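Local coordinates for sensor protein (Vibrio cholerae O1 biovar El Tor, PDB 3MXQ) that probably acts as a phosphorelay sensor kinase, transferring phosphate from ATP to a protein histidine, and is represented here by its PAS-fold sensor domain, at residues A[79-84]-A[95-100]; A[52-57]-A[118-123]; A[36-41]-A[65-70]; A[60-63]-A[69-72]. All coordinates share one frame; numbering follows the deposited sequence.

Interaction 1 (A[79-84]-A[95-100]); sequences KRKIDT and SWEQKP
The carboxylate of E97 is met at OE2 by the ammonium of K81, NZ lying 3.5 Å from OE2 in a weak hydrogen bond that is part of a salt bridge. Next to E97, the indole of W96 stacks on H101, and Y77 meets it with the ring planes at about 55°. At the indole edge, Q98 O lies in the ring plane, and W96 NE1 makes a weak, bent bond to P100 O at 3.3 Å.

K81 and E97 approach crosswise, at about a right angle. The lysine is bent at chi2 (-60°), whereas the glutamate runs extended beyond CG. NZ has a stronger partner in S94 OG, so the E97 carboxylate is a second, weak partner at the surface. The aliphatic part of K81 rests on L122 and V124 of strand 118-128.

Within the helix, K79 NZ bridges to D83 OD2 at 3.0 Å, one turn further on and nearly in line with the C-O bond. R80 O takes both T84 N and T84 OG1, which reach it from opposite faces of the carbonyl plane.

The pair joins the start of the loop after strand 92-95 to the surface of helix 75-88. It lies beside the PAS element in which that helix leads into strands 92-95, 118-128 and 134-145 of the antiparallel sheet.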
loop_
_atom_site.group_PDB
_atom_site.type_symbol
_atom_site.label_atom_id
_atom_site.label_comp_id
_atom_site.label_asym_id
_atom_site.label_seq_id
_atom_site.Cartn_x
_atom_site.Cartn_y
_atom_site.Cartn_z
ATOM N N LYS A 79 19.015 -11.544 19.778
ATOM C CA LYS A 79 18.507 -12.069 21.036
ATOM C C LYS A 79 18.254 -10.952 22.040
ATOM O O LYS A 79 17.258 -10.983 22.767
ATOM C CB LYS A 79 19.447 -13.111 21.625
ATOM C CG LYS A 79 18.811 -13.945 22.740
ATOM C CD LYS A 79 19.736 -15.057 23.226
ATOM C CE LYS A 79 19.008 -16.023 24.138
ATOM N NZ LYS A 79 18.816 -15.455 25.498
ATOM N N ARG A 80 19.134 -9.955 22.072
ATOM C CA ARG A 80 18.931 -8.848 22.989
ATOM C C ARG A 80 17.684 -8.057 22.604
ATOM O O ARG A 80 16.919 -7.624 23.458
ATOM C CB ARG A 80 20.159 -7.937 23.077
ATOM C CG ARG A 80 20.061 -6.922 24.217
ATOM C CD ARG A 80 21.318 -6.106 24.401
ATOM N NE ARG A 80 22.397 -6.884 25.030
ATOM C CZ ARG A 80 22.429 -7.253 26.317
ATOM N NH1 ARG A 80 21.431 -6.950 27.143
ATOM N NH2 ARG A 80 23.452 -7.953 26.777
ATOM N N LYS A 81 17.484 -7.883 21.309
ATOM C CA LYS A 81 16.326 -7.187 20.817
ATOM C C LYS A 81 15.041 -7.962 21.078
ATOM O O LYS A 81 14.073 -7.398 21.587
ATOM C CB LYS A 81 16.491 -6.895 19.340
ATOM C CG LYS A 81 17.580 -5.917 19.049
ATOM C CD LYS A 81 17.298 -4.609 19.729
ATOM C CE LYS A 81 17.969 -3.479 18.975
ATOM N NZ LYS A 81 17.376 -2.157 19.321
ATOM N N ILE A 82 15.028 -9.247 20.744
ATOM C CA ILE A 82 13.828 -10.049 20.934
ATOM C C ILE A 82 13.510 -10.209 22.418
ATOM O O ILE A 82 12.354 -10.137 22.835
ATOM C CB ILE A 82 13.958 -11.409 20.252
ATOM C CG1 ILE A 82 14.059 -11.224 18.736
ATOM C CG2 ILE A 82 12.756 -12.296 20.570
ATOM C CD1 ILE A 82 14.797 -12.337 18.045
ATOM N N ASP A 83 14.550 -10.398 23.221
ATOM C CA ASP A 83 14.362 -10.577 24.652
ATOM C C ASP A 83 13.856 -9.311 25.326
ATOM O O ASP A 83 13.014 -9.386 26.220
ATOM C CB ASP A 83 15.630 -11.124 25.296
ATOM C CG ASP A 83 15.855 -12.595 24.957
ATOM O OD1 ASP A 83 15.010 -13.182 24.250
ATOM O OD2 ASP A 83 16.871 -13.179 25.388
ATOM N N THR A 84 14.332 -8.155 24.864
ATOM C CA THR A 84 13.831 -6.868 25.336
ATOM C C THR A 84 12.316 -6.826 25.186
ATOM O O THR A 84 11.599 -6.589 26.156
ATOM C CB THR A 84 14.515 -5.690 24.613
ATOM O OG1 THR A 84 15.920 -5.758 24.863
ATOM C CG2 THR A 84 14.011 -4.350 25.113
ATOM N N SER A 95 17.778 2.072 14.755
ATOM C CA SER A 95 18.632 1.695 13.650
ATOM C C SER A 95 19.350 0.418 14.038
ATOM O O SER A 95 19.443 0.095 15.219
ATOM C CB SER A 95 19.621 2.809 13.316
ATOM O OG SER A 95 20.291 3.274 14.470
ATOM N N TRP A 96 19.818 -0.330 13.046
ATOM C CA TRP A 96 20.565 -1.542 13.318
ATOM C C TRP A 96 21.961 -1.143 13.765
ATOM O O TRP A 96 22.739 -0.618 12.975
ATOM C CB TRP A 96 20.614 -2.433 12.084
ATOM C CG TRP A 96 21.169 -3.780 12.367
ATOM C CD1 TRP A 96 22.470 -4.091 12.607
ATOM C CD2 TRP A 96 20.445 -5.006 12.435
ATOM N NE1 TRP A 96 22.604 -5.429 12.832
ATOM C CE2 TRP A 96 21.375 -6.020 12.731
ATOM C CE3 TRP A 96 19.099 -5.348 12.273
ATOM C CZ2 TRP A 96 21.007 -7.360 12.868
ATOM C CZ3 TRP A 96 18.732 -6.681 12.413
ATOM C CH2 TRP A 96 19.685 -7.670 12.710
ATOM N N GLU A 97 22.268 -1.403 15.033
ATOM C CA GLU A 97 23.477 -0.866 15.670
ATOM C C GLU A 97 24.724 -1.733 15.542
ATOM O O GLU A 97 25.839 -1.212 15.622
ATOM C CB GLU A 97 23.216 -0.571 17.144
ATOM C CG GLU A 97 21.944 0.240 17.396
ATOM C CD GLU A 97 21.434 0.079 18.810
ATOM O OE1 GLU A 97 22.255 0.220 19.754
ATOM O OE2 GLU A 97 20.226 -0.193 18.981
ATOM N N GLN A 98 24.546 -3.043 15.355
ATOM C CA GLN A 98 25.682 -3.967 15.245
ATOM C C GLN A 98 26.293 -3.965 13.841
ATOM O O GLN A 98 25.572 -3.849 12.850
ATOM C CB GLN A 98 25.273 -5.383 15.654
ATOM C CG GLN A 98 26.371 -6.144 16.407
ATOM C CD GLN A 98 26.696 -5.533 17.776
ATOM O OE1 GLN A 98 25.800 -5.231 18.568
ATOM N NE2 GLN A 98 27.987 -5.355 18.053
ATOM N N LYS A 99 27.619 -4.083 13.770
ATOM C CA LYS A 99 28.360 -4.019 12.497
ATOM C C LYS A 99 27.930 -5.056 11.448
ATOM O O LYS A 99 27.716 -4.675 10.293
ATOM C CB LYS A 99 29.888 -4.061 12.724
ATOM N N PRO A 100 27.794 -6.359 11.829
ATOM C CA PRO A 100 27.204 -7.277 10.839
ATOM C C PRO A 100 25.677 -7.123 10.755
ATOM O O PRO A 100 24.958 -7.433 11.716
ATOM C CB PRO A 100 27.596 -8.663 11.356
ATOM C CG PRO A 100 27.716 -8.486 12.821
ATOM C CD PRO A 100 28.154 -7.064 13.076
#

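Interaction 2 (A[52-57]-A[118-123]); sequences ESRVIF and MYQNLE
R54 and Q120 face each other across the interior of the PAS fold, R54 reaching from 52-57 and Q120 from strand 118-128 of the central antiparallel sheet. The contact is small: their side chains run past each other in opposite directions and meet at their polar ends, while the two backbones stay 13.3 Å apart at the nearest CA atoms, R54 CA and Q120 CA.

In shape the two side chains differ. R54 starts with CG beside its backbone N and bends only further out, at chi3 (37°), just before the guanidinium. Q120 stays extended beyond CG (chi2 -176°), which carries its amide well out from the strand to the place where the arginine ends.

By charge, R54 belongs to strand 134-145: NH1 makes a salt bridge to D143 OD2 and also bonds Y50 OH, and the D143 carboxylate, not the neutral Q120, probably balances its charge.

By hydrogen bonding, Q120 is occupied by the loop beyond strand 92-95, OE1 taking H101 ND1 and NE2 giving a weak bond to L103 O.

By packing, L103 and F105 touch R54, and V141 touches Q120.

Directly between the pair there is only proximity. The guanidinium and amide planes are turned 59° apart, and the amide nitrogen comes up at the guanidinium edge, near its plane, with R54 NH2 3.3 Å from Q120 NE2, two donors that do not bond each other.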
loop_
_atom_site.group_PDB
_atom_site.type_symbol
_atom_site.label_atom_id
_atom_site.label_comp_id
_atom_site.label_asym_id
_atom_site.label_seq_id
_atom_site.Cartn_x
_atom_site.Cartn_y
_atom_site.Cartn_z
ATOM N N GLU A 52 12.865 -13.234 2.060
ATOM C CA GLU A 52 13.481 -14.355 1.331
ATOM C C GLU A 52 14.454 -13.870 0.284
ATOM O O GLU A 52 15.583 -14.345 0.217
ATOM C CB GLU A 52 12.447 -15.212 0.609
ATOM C CG GLU A 52 11.423 -15.887 1.489
ATOM C CD GLU A 52 10.399 -16.689 0.685
ATOM O OE1 GLU A 52 10.826 -17.510 -0.172
ATOM O OE2 GLU A 52 9.174 -16.509 0.922
ATOM N N SER A 53 14.001 -12.930 -0.535
ATOM C CA SER A 53 14.759 -12.468 -1.676
ATOM C C SER A 53 16.101 -11.866 -1.267
ATOM O O SER A 53 17.036 -11.819 -2.074
ATOM C CB SER A 53 13.937 -11.466 -2.494
ATOM O OG SER A 53 13.671 -10.288 -1.752
ATOM N N ARG A 54 16.216 -11.447 -0.011
ATOM C CA ARG A 54 17.429 -10.765 0.434
ATOM C C ARG A 54 18.349 -11.591 1.334
ATOM O O ARG A 54 19.386 -11.115 1.780
ATOM C CB ARG A 54 17.069 -9.417 1.045
ATOM C CG ARG A 54 16.382 -8.512 0.015
ATOM C CD ARG A 54 16.198 -7.093 0.496
ATOM N NE ARG A 54 17.344 -6.672 1.286
ATOM C CZ ARG A 54 17.381 -5.568 2.019
ATOM N NH1 ARG A 54 16.338 -4.745 2.052
ATOM N NH2 ARG A 54 18.473 -5.290 2.721
ATOM N N VAL A 55 17.982 -12.837 1.582
ATOM C CA VAL A 55 18.841 -13.741 2.316
ATOM C C VAL A 55 19.187 -14.907 1.421
ATOM O O VAL A 55 18.520 -15.135 0.406
ATOM C CB VAL A 55 18.194 -14.243 3.625
ATOM C CG1 VAL A 55 18.085 -13.117 4.622
ATOM C CG2 VAL A 55 16.829 -14.857 3.373
ATOM N N ILE A 56 20.235 -15.634 1.797
ATOM C CA ILE A 56 20.653 -16.833 1.073
ATOM C C ILE A 56 19.582 -17.916 1.110
ATOM O O ILE A 56 19.445 -18.696 0.176
ATOM C CB ILE A 56 21.978 -17.390 1.606
ATOM C CG1 ILE A 56 21.977 -17.411 3.139
ATOM C CG2 ILE A 56 23.139 -16.575 1.055
ATOM C CD1 ILE A 56 23.312 -17.827 3.766
ATOM N N PHE A 57 18.803 -17.939 2.179
ATOM C CA PHE A 57 17.754 -18.931 2.320
ATOM C C PHE A 57 16.486 -18.547 1.558
ATOM O O PHE A 57 16.302 -17.391 1.159
ATOM C CB PHE A 57 17.440 -19.164 3.801
ATOM C CG PHE A 57 18.661 -19.264 4.672
ATOM C CD1 PHE A 57 18.871 -18.349 5.697
ATOM C CD2 PHE A 57 19.614 -20.262 4.453
ATOM C CE1 PHE A 57 20.004 -18.427 6.503
ATOM C CE2 PHE A 57 20.747 -20.346 5.249
ATOM C CZ PHE A 57 20.942 -19.425 6.281
HETATM N N MSE A 118 23.834 4.542 3.091
HETATM C CA MSE A 118 22.574 3.958 3.532
HETATM C C MSE A 118 22.710 3.275 4.894
HETATM O O MSE A 118 23.819 3.073 5.375
HETATM C CB MSE A 118 22.010 2.992 2.478
HETATM C CG MSE A 118 23.032 2.158 1.717
HETATM SE SE MSE A 118 22.256 1.411 0.065
HETATM C CE MSE A 118 23.742 1.800 -1.181
ATOM N N TYR A 119 21.578 2.955 5.519
ATOM C CA TYR A 119 21.546 2.237 6.796
ATOM C C TYR A 119 20.174 1.571 7.027
ATOM O O TYR A 119 19.192 1.907 6.375
ATOM C CB TYR A 119 21.926 3.165 7.964
ATOM C CG TYR A 119 20.856 4.155 8.359
ATOM C CD1 TYR A 119 20.061 3.939 9.485
ATOM C CD2 TYR A 119 20.634 5.311 7.610
ATOM C CE1 TYR A 119 19.056 4.854 9.855
ATOM C CE2 TYR A 119 19.634 6.234 7.969
ATOM C CZ TYR A 119 18.849 6.000 9.091
ATOM O OH TYR A 119 17.869 6.904 9.449
ATOM N N GLN A 120 20.128 0.629 7.962
ATOM C CA GLN A 120 18.927 -0.129 8.270
ATOM C C GLN A 120 18.328 0.227 9.618
ATOM O O GLN A 120 19.044 0.519 10.570
ATOM C CB GLN A 120 19.215 -1.627 8.243
ATOM C CG GLN A 120 19.541 -2.158 6.865
ATOM C CD GLN A 120 19.736 -3.667 6.838
ATOM O OE1 GLN A 120 19.937 -4.315 7.878
ATOM N NE2 GLN A 120 19.683 -4.237 5.640
ATOM N N ASN A 121 16.996 0.203 9.673
ATOM C CA ASN A 121 16.253 0.301 10.917
ATOM C C ASN A 121 15.594 -1.035 11.245
ATOM O O ASN A 121 15.252 -1.816 10.343
ATOM C CB ASN A 121 15.200 1.405 10.839
ATOM C CG ASN A 121 15.784 2.794 11.000
ATOM O OD1 ASN A 121 16.683 3.014 11.803
ATOM N ND2 ASN A 121 15.246 3.751 10.256
ATOM N N LEU A 122 15.431 -1.285 12.543
ATOM C CA LEU A 122 14.846 -2.523 13.052
ATOM C C LEU A 122 13.716 -2.227 14.013
ATOM O O LEU A 122 13.851 -1.398 14.923
ATOM C CB LEU A 122 15.910 -3.366 13.757
ATOM C CG LEU A 122 15.424 -4.552 14.583
ATOM C CD1 LEU A 122 14.836 -5.626 13.722
ATOM C CD2 LEU A 122 16.581 -5.118 15.369
ATOM N N GLU A 123 12.605 -2.923 13.808
ATOM C CA GLU A 123 11.421 -2.782 14.652
ATOM C C GLU A 123 11.066 -4.150 15.191
ATOM O O GLU A 123 10.916 -5.099 14.436
ATOM C CB GLU A 123 10.260 -2.193 13.849
ATOM C CG GLU A 123 9.056 -1.811 14.686
ATOM C CD GLU A 123 8.126 -0.765 14.013
ATOM O OE1 GLU A 123 7.802 0.251 14.710
ATOM O OE2 GLU A 123 7.718 -0.955 12.822
#

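Interaction 3 (A[36-41]-A[65-70]); sequences CIVRND and KNILEL
V38 and I67 meet at about a right angle, the valine projecting from its strand and the isoleucine from the first turn of helix 67-70, each directed at the other. I67 CG1 sits 3.5 Å from V38 CG1. The position of I67 CD1 beyond it is doubtful, because its modelled approach to the same valine methyl is too short to be trusted. Two residues back on the same strand, C36 turns the same way, its SG 4.2 Å from I67 CD1. With I44, L139 and L78 also touching it, the isoleucine is sunk between the sheet and helix 75-88.

This is the core of the PAS fold, where short helices cover one face of strand 34-39; the other face of that strand carries I37, which packs on L22 of the third subunit.

Ahead of I67, N66 is the N-cap of the short helix. Its CG lies anti to the backbone N (chi1 -173°), which brings OD1 back to L68 N at 2.7 Å, the donor tilted out of the amide plane. On the other segment, D41 O is approached by N66 ND2 only at 4.0 Å, too far for a bond.

D41 is held in its own turn by R39, which grips it side-on with two nitrogens. R39 NH2 meets D41 OD1 at 2.8 Å, in the guanidinium plane and on the syn lone pair, while NE reaches D41 OD2 at 2.9 Å from a tilted position.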
loop_
_atom_site.group_PDB
_atom_site.type_symbol
_atom_site.label_atom_id
_atom_site.label_comp_id
_atom_site.label_asym_id
_atom_site.label_seq_id
_atom_site.Cartn_x
_atom_site.Cartn_y
_atom_site.Cartn_z
ATOM N N CYS A 36 9.373 -10.737 9.465
ATOM C CA CYS A 36 9.579 -12.070 9.995
ATOM C C CYS A 36 8.844 -12.241 11.319
ATOM O O CYS A 36 8.973 -11.399 12.196
ATOM C CB CYS A 36 11.066 -12.253 10.218
ATOM S SG CYS A 36 11.458 -13.847 10.858
ATOM N N ILE A 37 8.072 -13.307 11.478
ATOM C CA ILE A 37 7.468 -13.568 12.785
ATOM C C ILE A 37 8.213 -14.722 13.435
ATOM O O ILE A 37 8.447 -15.759 12.801
ATOM C CB ILE A 37 5.947 -13.967 12.735
ATOM C CG1 ILE A 37 5.138 -13.144 11.729
ATOM C CG2 ILE A 37 5.312 -13.898 14.137
ATOM C CD1 ILE A 37 4.964 -11.688 12.083
ATOM N N VAL A 38 8.552 -14.564 14.706
ATOM C CA VAL A 38 9.196 -15.647 15.422
ATOM C C VAL A 38 8.453 -16.036 16.676
ATOM O O VAL A 38 7.869 -15.199 17.354
ATOM C CB VAL A 38 10.664 -15.325 15.737
ATOM C CG1 VAL A 38 11.329 -14.818 14.487
ATOM C CG2 VAL A 38 10.781 -14.288 16.837
ATOM N N ARG A 39 8.470 -17.326 16.964
ATOM C CA ARG A 39 7.940 -17.854 18.200
ATOM C C ARG A 39 8.834 -17.331 19.325
ATOM O O ARG A 39 9.881 -16.729 19.053
ATOM C CB ARG A 39 7.985 -19.371 18.126
ATOM C CG ARG A 39 6.754 -20.063 18.647
ATOM C CD ARG A 39 6.626 -21.468 18.060
ATOM N NE ARG A 39 7.699 -22.379 18.468
ATOM C CZ ARG A 39 8.054 -23.475 17.795
ATOM N NH1 ARG A 39 7.441 -23.807 16.666
ATOM N NH2 ARG A 39 9.036 -24.240 18.246
ATOM N N ASN A 40 8.442 -17.520 20.581
ATOM C CA ASN A 40 9.254 -16.978 21.674
ATOM C C ASN A 40 10.502 -17.809 21.972
ATOM O O ASN A 40 11.309 -17.445 22.825
ATOM C CB ASN A 40 8.421 -16.692 22.937
ATOM C CG ASN A 40 7.735 -17.933 23.508
ATOM O OD1 ASN A 40 8.036 -19.074 23.142
ATOM N ND2 ASN A 40 6.800 -17.704 24.420
ATOM N N ASP A 41 10.645 -18.926 21.259
ATOM C CA ASP A 41 11.841 -19.763 21.324
ATOM C C ASP A 41 12.683 -19.563 20.064
ATOM O O ASP A 41 13.522 -20.396 19.720
ATOM C CB ASP A 41 11.469 -21.241 21.515
ATOM C CG ASP A 41 10.590 -21.780 20.398
ATOM O OD1 ASP A 41 10.475 -23.015 20.281
ATOM O OD2 ASP A 41 10.012 -20.981 19.631
ATOM N N LYS A 65 12.576 -23.101 11.879
ATOM C CA LYS A 65 13.988 -23.048 12.252
ATOM C C LYS A 65 14.272 -21.816 13.104
ATOM O O LYS A 65 13.587 -20.799 12.985
ATOM C CB LYS A 65 14.874 -23.037 11.010
ATOM C CG LYS A 65 14.801 -24.308 10.192
ATOM C CD LYS A 65 15.977 -24.415 9.240
ATOM C CE LYS A 65 16.213 -25.854 8.811
ATOM N NZ LYS A 65 15.048 -26.388 8.059
ATOM N N ASN A 66 15.288 -21.921 13.954
ATOM C CA ASN A 66 15.694 -20.853 14.861
ATOM C C ASN A 66 16.464 -19.729 14.136
ATOM O O ASN A 66 17.476 -19.996 13.486
ATOM C CB ASN A 66 16.548 -21.473 15.973
ATOM C CG ASN A 66 16.909 -20.493 17.080
ATOM O OD1 ASN A 66 16.982 -19.273 16.882
ATOM N ND2 ASN A 66 17.160 -21.035 18.261
ATOM N N ILE A 67 15.998 -18.481 14.261
ATOM C CA ILE A 67 16.666 -17.343 13.608
ATOM C C ILE A 67 18.106 -17.230 14.061
ATOM O O ILE A 67 18.993 -16.903 13.275
ATOM C CB ILE A 67 16.037 -15.988 13.958
ATOM C CG1 ILE A 67 14.547 -16.105 14.126
ATOM C CG2 ILE A 67 16.274 -14.967 12.846
ATOM C CD1 ILE A 67 13.907 -14.744 14.201
ATOM N N LEU A 68 18.314 -17.481 15.348
ATOM C CA LEU A 68 19.616 -17.342 15.973
ATOM C C LEU A 68 20.607 -18.324 15.379
ATOM O O LEU A 68 21.789 -18.020 15.276
ATOM C CB LEU A 68 19.507 -17.485 17.497
ATOM C CG LEU A 68 18.559 -16.487 18.186
ATOM C CD1 LEU A 68 18.399 -16.797 19.649
ATOM C CD2 LEU A 68 19.016 -15.048 18.027
ATOM N N GLU A 69 20.121 -19.487 14.955
ATOM C CA GLU A 69 20.975 -20.457 14.267
ATOM C C GLU A 69 21.189 -20.116 12.787
ATOM O O GLU A 69 22.259 -20.388 12.237
ATOM C CB GLU A 69 20.433 -21.879 14.427
ATOM C CG GLU A 69 20.437 -22.371 15.876
ATOM C CD GLU A 69 19.711 -23.697 16.074
ATOM O OE1 GLU A 69 18.796 -24.022 15.279
ATOM O OE2 GLU A 69 20.052 -24.416 17.041
ATOM N N LEU A 70 20.183 -19.511 12.156
ATOM C CA LEU A 70 20.240 -19.195 10.731
ATOM C C LEU A 70 21.102 -17.987 10.433
ATOM O O LEU A 70 21.633 -17.857 9.337
ATOM C CB LEU A 70 18.841 -19.005 10.149
ATOM C CG LEU A 70 18.048 -20.283 9.845
ATOM C CD1 LEU A 70 16.599 -19.980 9.528
ATOM C CD2 LEU A 70 18.679 -21.087 8.706
#

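Interaction 4 (A[60-63]-A[69-72]); sequences ETMQ and ELFP
M62, a selenomethionine, has the largest share of this contact, putting its terminal methyl against both L70 and F71. The chain leaves the backbone extended as far as the selenium and then bends at chi3 (74°), which swings CE toward the residues that close the next short helix.

F71 receives that methyl at the rim of its ring. M62 CE lies near the ring plane, 3.4 Å from F71 CE1 and 3.5 Å from F71 CZ, and the two side chains cross at about a right angle. The contact is therefore methyl to ring edge; F51, V55 and L102 also touch the phenylalanine.

L70 comes at the same methyl with one branch. Its CD1 is 3.8 Å from M62 CE, which also brings it near M62 O, at 4.1 Å. M62 and L70 in turn share F57 and I44 as neighbours, which extends the apolar cluster from the loop before the helix to strand 44-47.

The backbone leaves helical geometry at Q63 and again at F71, and the contact thus links two helix ends separated by a short connection. The two segments meet through apolar side chains, and M62 is buried among them. The contact joins two of the short helices that, in the PAS fold, follow the first two strands and precede helix 75-88.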
loop_
_atom_site.group_PDB
_atom_site.type_symbol
_atom_site.label_atom_id
_atom_site.label_comp_id
_atom_site.label_asym_id
_atom_site.label_seq_id
_atom_site.Cartn_x
_atom_site.Cartn_y
_atom_site.Cartn_z
ATOM N N GLU A 60 10.673 -21.659 2.237
ATOM C CA GLU A 60 10.409 -23.057 2.563
ATOM C C GLU A 60 11.404 -23.581 3.600
ATOM O O GLU A 60 11.010 -24.204 4.584
ATOM C CB GLU A 60 10.425 -23.921 1.297
ATOM N N THR A 61 12.686 -23.290 3.378
ATOM C CA THR A 61 13.788 -23.788 4.204
ATOM C C THR A 61 13.803 -23.168 5.606
ATOM O O THR A 61 14.148 -23.838 6.582
ATOM C CB THR A 61 15.165 -23.518 3.522
ATOM O OG1 THR A 61 15.109 -23.879 2.135
ATOM C CG2 THR A 61 16.273 -24.305 4.197
HETATM N N MSE A 62 13.422 -21.894 5.694
HETATM C CA MSE A 62 13.534 -21.123 6.933
HETATM C C MSE A 62 12.473 -21.442 7.968
HETATM O O MSE A 62 12.703 -21.273 9.156
HETATM C CB MSE A 62 13.472 -19.631 6.640
HETATM C CG MSE A 62 14.572 -19.125 5.768
HETATM SE SE MSE A 62 14.659 -17.185 5.817
HETATM C CE MSE A 62 15.425 -16.958 7.580
ATOM N N GLN A 63 11.305 -21.874 7.523
ATOM C CA GLN A 63 10.177 -22.027 8.426
ATOM C C GLN A 63 10.392 -23.212 9.361
ATOM O O GLN A 63 10.767 -24.297 8.922
ATOM C CB GLN A 63 8.879 -22.194 7.631
ATOM C CG GLN A 63 7.712 -21.407 8.190
ATOM C CD GLN A 63 6.541 -22.293 8.555
ATOM O OE1 GLN A 63 6.322 -23.331 7.939
ATOM N NE2 GLN A 63 5.794 -21.898 9.573
ATOM N N GLU A 69 20.121 -19.487 14.955
ATOM C CA GLU A 69 20.975 -20.457 14.267
ATOM C C GLU A 69 21.189 -20.116 12.787
ATOM O O GLU A 69 22.259 -20.388 12.237
ATOM C CB GLU A 69 20.433 -21.879 14.427
ATOM C CG GLU A 69 20.437 -22.371 15.876
ATOM C CD GLU A 69 19.711 -23.697 16.074
ATOM O OE1 GLU A 69 18.796 -24.022 15.279
ATOM O OE2 GLU A 69 20.052 -24.416 17.041
ATOM N N LEU A 70 20.183 -19.511 12.156
ATOM C CA LEU A 70 20.240 -19.195 10.731
ATOM C C LEU A 70 21.102 -17.987 10.433
ATOM O O LEU A 70 21.633 -17.857 9.337
ATOM C CB LEU A 70 18.841 -19.005 10.149
ATOM C CG LEU A 70 18.048 -20.283 9.845
ATOM C CD1 LEU A 70 16.599 -19.980 9.528
ATOM C CD2 LEU A 70 18.679 -21.087 8.706
ATOM N N PHE A 71 21.251 -17.103 11.409
ATOM C CA PHE A 71 22.057 -15.905 11.212
ATOM C C PHE A 71 23.012 -15.689 12.361
ATOM O O PHE A 71 22.972 -14.644 12.996
ATOM C CB PHE A 71 21.159 -14.683 11.048
ATOM C CG PHE A 71 20.202 -14.803 9.917
ATOM C CD1 PHE A 71 18.871 -15.133 10.153
ATOM C CD2 PHE A 71 20.631 -14.615 8.607
ATOM C CE1 PHE A 71 17.978 -15.268 9.096
ATOM C CE2 PHE A 71 19.748 -14.748 7.544
ATOM C CZ PHE A 71 18.420 -15.075 7.788
ATOM N N PRO A 72 23.892 -16.673 12.619
ATOM C CA PRO A 72 24.672 -16.707 13.853
ATOM C C PRO A 72 25.477 -15.434 14.125
ATOM O O PRO A 72 25.503 -14.967 15.260
ATOM C CB PRO A 72 25.591 -17.909 13.652
ATOM C CG PRO A 72 25.612 -18.144 12.191
ATOM C CD PRO A 72 24.266 -17.772 11.713
#

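In the fold
From the N terminus, the helix 13-31 leads into strand 34-39, where interaction 3 opens; it closes on helix 67-70 and so ties strand 34-39 to that short helix. Interaction 2 opens inside that loop, at 52-57, and closes far on at strand 118-128, so the two cross. Interaction 4, from 60-63 to 69-72, lies nested within interaction 2 and ends on the same helix as interaction 3, their centres about 7 Å apart. Interaction 1 follows both in series, joining helix 75-88 to the loop after strand 92-95, and is likewise nested in interaction 2, which it touches through W96 and Q120.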